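Local structure of type I modular polyketide synthase (Streptomyces albus subsp. albus, 6IYR) at residues G55-L60 and D105-A110; V91-D96 and F434-A439. The protein probably transfers an acyl extender unit from coenzyme A to the acyl carrier protein of module 8 in salinomycin polyketide synthesis. One frame throughout, in Å; residues are numbered along the deposited sequence.

Contacts 1 and 2 lie about 16 Å apart between centres, on the same side of the chain's centre, and alternate in sequence: 55-60, 91-96, 105-110, then 434-439. Both belong to the region of the antiparallel sheet 41-47, 88-94 and 116-120. Contact 1 lies within this small alpha/beta unit, between helices 50-65 and 97-108, whereas contact 2 joins the unit to the larger body by setting strand 88-94 against helix 431-443 of the acyltransferase domain. Strand 88-94 leads into helix 97-108 and serves both neighbours from opposite sides: Val92 packs on Leu107, with Val92 CG1 3.9 Å from Leu107 CD2, while Val91 and Leu93 carry contact 2.

Contact 1. Residues G55-L60 and D105-A110; sequences GQAARL and DALAEA
The peptide joining Ala57 to Ala58 presents one flat face to Ala108, whose CB stands almost directly above Ala58 N at 3.8 Å; no aromatic ring or planar side-chain group takes part. This is helix-to-helix packing within a small alpha/beta unit, in which helices 50-65 and 97-108 accompany a three-stranded antiparallel sheet, consistent with the ketosynthase-to-acyltransferase linker of modular synthases. Small residues let the backbones come close: the CA atoms of Ala57 and Ala108 are 5.0 Å apart. Ala57 points at the other helix, and its methyl meets two residues in succession, with CB 3.8 Å from Ala108 CB and also against the isobutyl group of Leu107. That leucine extends its CG opposite the backbone N (chi1 -178°), which brings CG and CD2 alongside the alanine methyl while the residue also touches Val116 and Glu118 of the sheet. Ala58 adds a more distant methyl contact, its CB 4.1 Å from Ala108 CB. No hydrogen bond links the two segments; beside them a salt bridge from Asp105 to Arg65 joins the same helices. Directly after Ala108 the helix ends in a Schellman motif, with Ala110 at positive phi as the C-prime residue and its N bonded to Leu107 O. The closest side-chain approach is Ala57 CB to Leu107 CG, 3.7 Å.

Contact 2. Residues V91-D96 and F434-A439; sequences VVLAED and FLTSLA
Val91 and Ala439 meet where strand 88-94 lies against helix 431-443, and the valine rotamer places both methyls beside the alanine. With CG1 opposite the backbone N (chi1 -176°) and CG2 opposite the carbonyl carbon, the branch straddles the alanine methyl: Ala439 CB is 3.9 Å from Val91 CB, and 4.0 Å and 3.9 Å from Val91 CG1 and CG2. Leu93 sets CG opposite its carbonyl carbon. Its second torsion is nearly eclipsed (chi2 2°), and CD2 lies 3.7 Å from Thr436 CB. Leu93 and Thr436 cross at about a right angle, and Thr436 also departs from a staggered position (chi1 137°), its CG2 lying 4.0 Å from Leu93 CD2. Alternation along the strand separates the two faces of the sheet: Val91 and Leu93 point at helix 431-443 of the acyltransferase, Val92 points away and packs on helix 97-108, which fits a seam between linker and acyltransferase. Backbone bonds already pair Val91 with Ile117 of strand 116-120, Leu93 with Gly115 just before it, and Val92 with Trp43 of strand 41-47. Every close contact between the two segments is made by carbon and no hydrogen bond crosses, consistent with association by burial of apolar carbon surface.

Contact 1. Residues G55-L60 and D105-A110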
loop_
_atom_site.group_PDB
_atom_site.type_symbol
_atom_site.label_atom_id
_atom_site.label_comp_id
_atom_site.label_asym_id
_atom_site.label_seq_id
_atom_site.Cartn_x
_atom_site.Cartn_y
_atom_site.Cartn_z
ATOM N N GLY A 55 -19.449 -26.765 0.835
ATOM C CA GLY A 55 -20.236 -27.601 -0.042
ATOM C C GLY A 55 -20.158 -27.212 -1.503
ATOM O O GLY A 55 -20.162 -28.062 -2.395
ATOM N N GLN A 56 -20.228 -25.930 -1.778
ATOM C CA GLN A 56 -20.025 -25.463 -3.149
ATOM C C GLN A 56 -18.653 -25.853 -3.690
ATOM O O GLN A 56 -18.504 -26.201 -4.860
ATOM C CB GLN A 56 -20.171 -23.961 -3.181
ATOM C CG GLN A 56 -21.582 -23.506 -2.922
ATOM C CD GLN A 56 -22.317 -23.363 -4.218
ATOM O OE1 GLN A 56 -22.399 -22.267 -4.766
ATOM N NE2 GLN A 56 -22.654 -24.492 -4.820
ATOM N N ALA A 57 -17.633 -25.737 -2.851
ATOM C CA ALA A 57 -16.301 -26.173 -3.230
ATOM C C ALA A 57 -16.275 -27.675 -3.606
ATOM O O ALA A 57 -15.679 -28.053 -4.604
ATOM C CB ALA A 57 -15.302 -25.865 -2.127
ATOM N N ALA A 58 -16.984 -28.497 -2.846
ATOM C CA ALA A 58 -17.021 -29.936 -3.087
ATOM C C ALA A 58 -17.783 -30.261 -4.347
ATOM O O ALA A 58 -17.302 -31.034 -5.148
ATOM C CB ALA A 58 -17.628 -30.665 -1.899
ATOM N N ARG A 59 -18.904 -29.584 -4.584
ATOM C CA ARG A 59 -19.636 -29.752 -5.833
ATOM C C ARG A 59 -18.771 -29.401 -7.028
ATOM O O ARG A 59 -18.810 -30.077 -8.050
ATOM C CB ARG A 59 -20.930 -28.923 -5.881
ATOM C CG ARG A 59 -21.836 -29.009 -4.657
ATOM C CD ARG A 59 -22.109 -30.444 -4.230
ATOM N NE ARG A 59 -23.076 -31.095 -5.113
ATOM C CZ ARG A 59 -23.420 -32.381 -5.047
ATOM N NH1 ARG A 59 -24.322 -32.867 -5.893
ATOM N NH2 ARG A 59 -22.868 -33.183 -4.141
ATOM N N LEU A 60 -18.047 -28.298 -6.922
ATOM C CA LEU A 60 -17.182 -27.874 -7.996
ATOM C C LEU A 60 -16.097 -28.894 -8.204
ATOM O O LEU A 60 -15.780 -29.223 -9.308
ATOM C CB LEU A 60 -16.575 -26.511 -7.719
ATOM C CG LEU A 60 -17.044 -25.373 -8.606
ATOM C CD1 LEU A 60 -16.223 -24.137 -8.295
ATOM C CD2 LEU A 60 -16.879 -25.747 -10.064
ATOM N N ASP A 105 -10.198 -29.102 -3.118
ATOM C CA ASP A 105 -10.310 -30.105 -2.093
ATOM C C ASP A 105 -9.904 -29.471 -0.763
ATOM O O ASP A 105 -10.524 -29.736 0.271
ATOM C CB ASP A 105 -9.410 -31.288 -2.416
ATOM C CG ASP A 105 -10.096 -32.332 -3.327
ATOM O OD1 ASP A 105 -11.307 -32.224 -3.620
ATOM O OD2 ASP A 105 -9.419 -33.296 -3.705
ATOM N N ALA A 106 -8.866 -28.632 -0.800
ATOM C CA ALA A 106 -8.458 -27.908 0.407
ATOM C C ALA A 106 -9.552 -26.955 0.877
ATOM O O ALA A 106 -9.885 -26.910 2.057
ATOM C CB ALA A 106 -7.152 -27.179 0.187
ATOM N N LEU A 107 -10.139 -26.221 -0.055
ATOM C CA LEU A 107 -11.219 -25.319 0.283
ATOM C C LEU A 107 -12.379 -26.089 0.900
ATOM O O LEU A 107 -12.982 -25.656 1.889
ATOM C CB LEU A 107 -11.653 -24.530 -0.963
ATOM C CG LEU A 107 -12.743 -23.490 -0.787
ATOM C CD1 LEU A 107 -12.339 -22.427 0.239
ATOM C CD2 LEU A 107 -13.021 -22.863 -2.141
ATOM N N ALA A 108 -12.677 -27.270 0.374
ATOM C CA ALA A 108 -13.886 -27.956 0.824
ATOM C C ALA A 108 -13.638 -28.570 2.184
ATOM O O ALA A 108 -14.573 -28.793 2.926
ATOM C CB ALA A 108 -14.341 -29.015 -0.176
ATOM N N GLU A 109 -12.379 -28.760 2.551
ATOM C CA GLU A 109 -12.038 -29.355 3.840
ATOM C C GLU A 109 -11.558 -28.319 4.861
ATOM O O GLU A 109 -10.882 -28.670 5.812
ATOM C CB GLU A 109 -10.933 -30.407 3.653
ATOM C CG GLU A 109 -11.419 -31.730 3.074
ATOM C CD GLU A 109 -10.491 -32.278 2.000
ATOM O OE1 GLU A 109 -9.256 -32.100 2.120
ATOM O OE2 GLU A 109 -10.996 -32.866 1.018
ATOM N N ALA A 110 -11.781 -27.039 4.583
ATOM C CA ALA A 110 -11.167 -25.965 5.359
ATOM C C ALA A 110 -9.700 -26.203 5.665
ATOM O O ALA A 110 -9.249 -25.932 6.767
ATOM C CB ALA A 110 -11.925 -25.761 6.658
#

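Contact 2. Residues V91-D96 and F434-A439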
loop_
_atom_site.group_PDB
_atom_site.type_symbol
_atom_site.label_atom_id
_atom_site.label_comp_id
_atom_site.label_asym_id
_atom_site.label_seq_id
_atom_site.Cartn_x
_atom_site.Cartn_y
_atom_site.Cartn_z
ATOM N N VAL A 91 -12.160 -18.282 -3.236
ATOM C CA VAL A 91 -11.578 -18.193 -4.564
ATOM C C VAL A 91 -10.491 -19.240 -4.645
ATOM O O VAL A 91 -9.726 -19.423 -3.687
ATOM C CB VAL A 91 -10.949 -16.821 -4.834
ATOM C CG1 VAL A 91 -10.461 -16.759 -6.263
ATOM C CG2 VAL A 91 -11.930 -15.697 -4.565
ATOM N N VAL A 92 -10.409 -19.940 -5.777
ATOM C CA VAL A 92 -9.221 -20.755 -6.021
ATOM C C VAL A 92 -8.543 -20.298 -7.256
ATOM O O VAL A 92 -9.189 -19.796 -8.168
ATOM C CB VAL A 92 -9.538 -22.264 -6.138
ATOM C CG1 VAL A 92 -10.186 -22.749 -4.846
ATOM C CG2 VAL A 92 -10.460 -22.519 -7.309
ATOM N N LEU A 93 -7.220 -20.327 -7.227
ATOM C CA LEU A 93 -6.423 -19.852 -8.360
ATOM C C LEU A 93 -5.635 -21.035 -8.805
ATOM O O LEU A 93 -4.900 -21.591 -8.005
ATOM C CB LEU A 93 -5.366 -18.824 -7.925
ATOM C CG LEU A 93 -5.646 -17.350 -7.678
ATOM C CD1 LEU A 93 -7.101 -17.009 -7.872
ATOM C CD2 LEU A 93 -5.134 -16.954 -6.304
ATOM N N ALA A 94 -5.622 -21.302 -10.095
ATOM C CA ALA A 94 -4.769 -22.363 -10.585
ATOM C C ALA A 94 -4.682 -22.220 -12.087
ATOM O O ALA A 94 -5.454 -21.474 -12.699
ATOM C CB ALA A 94 -5.338 -23.727 -10.185
ATOM N N GLU A 95 -3.668 -22.871 -12.641
ATOM C CA GLU A 95 -3.325 -22.805 -14.054
ATOM C C GLU A 95 -3.913 -23.947 -14.825
ATOM O O GLU A 95 -4.070 -23.832 -16.018
ATOM C CB GLU A 95 -1.813 -22.881 -14.235
ATOM C CG GLU A 95 -1.031 -21.962 -13.315
ATOM C CD GLU A 95 0.392 -21.719 -13.788
ATOM O OE1 GLU A 95 0.696 -22.088 -14.936
ATOM O OE2 GLU A 95 1.203 -21.191 -12.997
ATOM N N ASP A 96 -4.245 -25.046 -14.155
ATOM C CA ASP A 96 -4.816 -26.212 -14.830
ATOM C C ASP A 96 -5.809 -27.002 -13.985
ATOM O O ASP A 96 -5.922 -26.814 -12.776
ATOM C CB ASP A 96 -3.689 -27.131 -15.289
ATOM C CG ASP A 96 -2.784 -27.553 -14.161
ATOM O OD1 ASP A 96 -3.257 -27.775 -13.035
ATOM O OD2 ASP A 96 -1.575 -27.625 -14.389
ATOM N N PHE A 434 -0.644 -10.529 -7.051
ATOM C CA PHE A 434 -1.655 -9.510 -7.197
ATOM C C PHE A 434 -3.022 -10.182 -7.234
ATOM O O PHE A 434 -3.911 -9.802 -6.497
ATOM C CB PHE A 434 -1.382 -8.680 -8.456
ATOM C CG PHE A 434 -1.891 -7.246 -8.373
ATOM C CD1 PHE A 434 -3.169 -6.961 -7.897
ATOM C CD2 PHE A 434 -1.126 -6.197 -8.841
ATOM C CE1 PHE A 434 -3.648 -5.653 -7.849
ATOM C CE2 PHE A 434 -1.600 -4.894 -8.796
ATOM C CZ PHE A 434 -2.855 -4.622 -8.287
ATOM N N LEU A 435 -3.170 -11.236 -8.035
ATOM C CA LEU A 435 -4.446 -11.952 -8.102
ATOM C C LEU A 435 -4.829 -12.422 -6.756
ATOM O O LEU A 435 -6.011 -12.397 -6.382
ATOM C CB LEU A 435 -4.357 -13.194 -9.006
ATOM C CG LEU A 435 -4.873 -13.047 -10.420
ATOM C CD1 LEU A 435 -4.716 -14.376 -11.158
ATOM C CD2 LEU A 435 -6.327 -12.604 -10.419
ATOM N N THR A 436 -3.879 -12.943 -6.004
ATOM C CA THR A 436 -4.273 -13.399 -4.699
ATOM C C THR A 436 -4.667 -12.267 -3.746
ATOM O O THR A 436 -5.639 -12.389 -2.978
ATOM C CB THR A 436 -3.385 -14.507 -4.082
ATOM O OG1 THR A 436 -3.122 -14.242 -2.714
ATOM C CG2 THR A 436 -2.158 -14.789 -4.837
ATOM N N SER A 437 -4.092 -11.093 -3.963
ATOM C CA SER A 437 -4.559 -9.898 -3.248
ATOM C C SER A 437 -5.965 -9.481 -3.645
ATOM O O SER A 437 -6.761 -9.194 -2.777
ATOM C CB SER A 437 -3.575 -8.749 -3.428
ATOM O OG SER A 437 -2.372 -9.064 -2.722
ATOM N N LEU A 438 -6.254 -9.423 -4.941
ATOM C CA LEU A 438 -7.611 -9.207 -5.395
ATOM C C LEU A 438 -8.602 -10.225 -4.791
ATOM O O LEU A 438 -9.708 -9.860 -4.412
ATOM C CB LEU A 438 -7.690 -9.283 -6.907
ATOM C CG LEU A 438 -6.859 -8.280 -7.680
ATOM C CD1 LEU A 438 -6.841 -8.705 -9.138
ATOM C CD2 LEU A 438 -7.456 -6.883 -7.563
ATOM N N ALA A 439 -8.207 -11.491 -4.695
ATOM C CA ALA A 439 -9.091 -12.518 -4.128
ATOM C C ALA A 439 -9.423 -12.257 -2.686
ATOM O O ALA A 439 -10.571 -12.412 -2.273
ATOM C CB ALA A 439 -8.440 -13.890 -4.244
#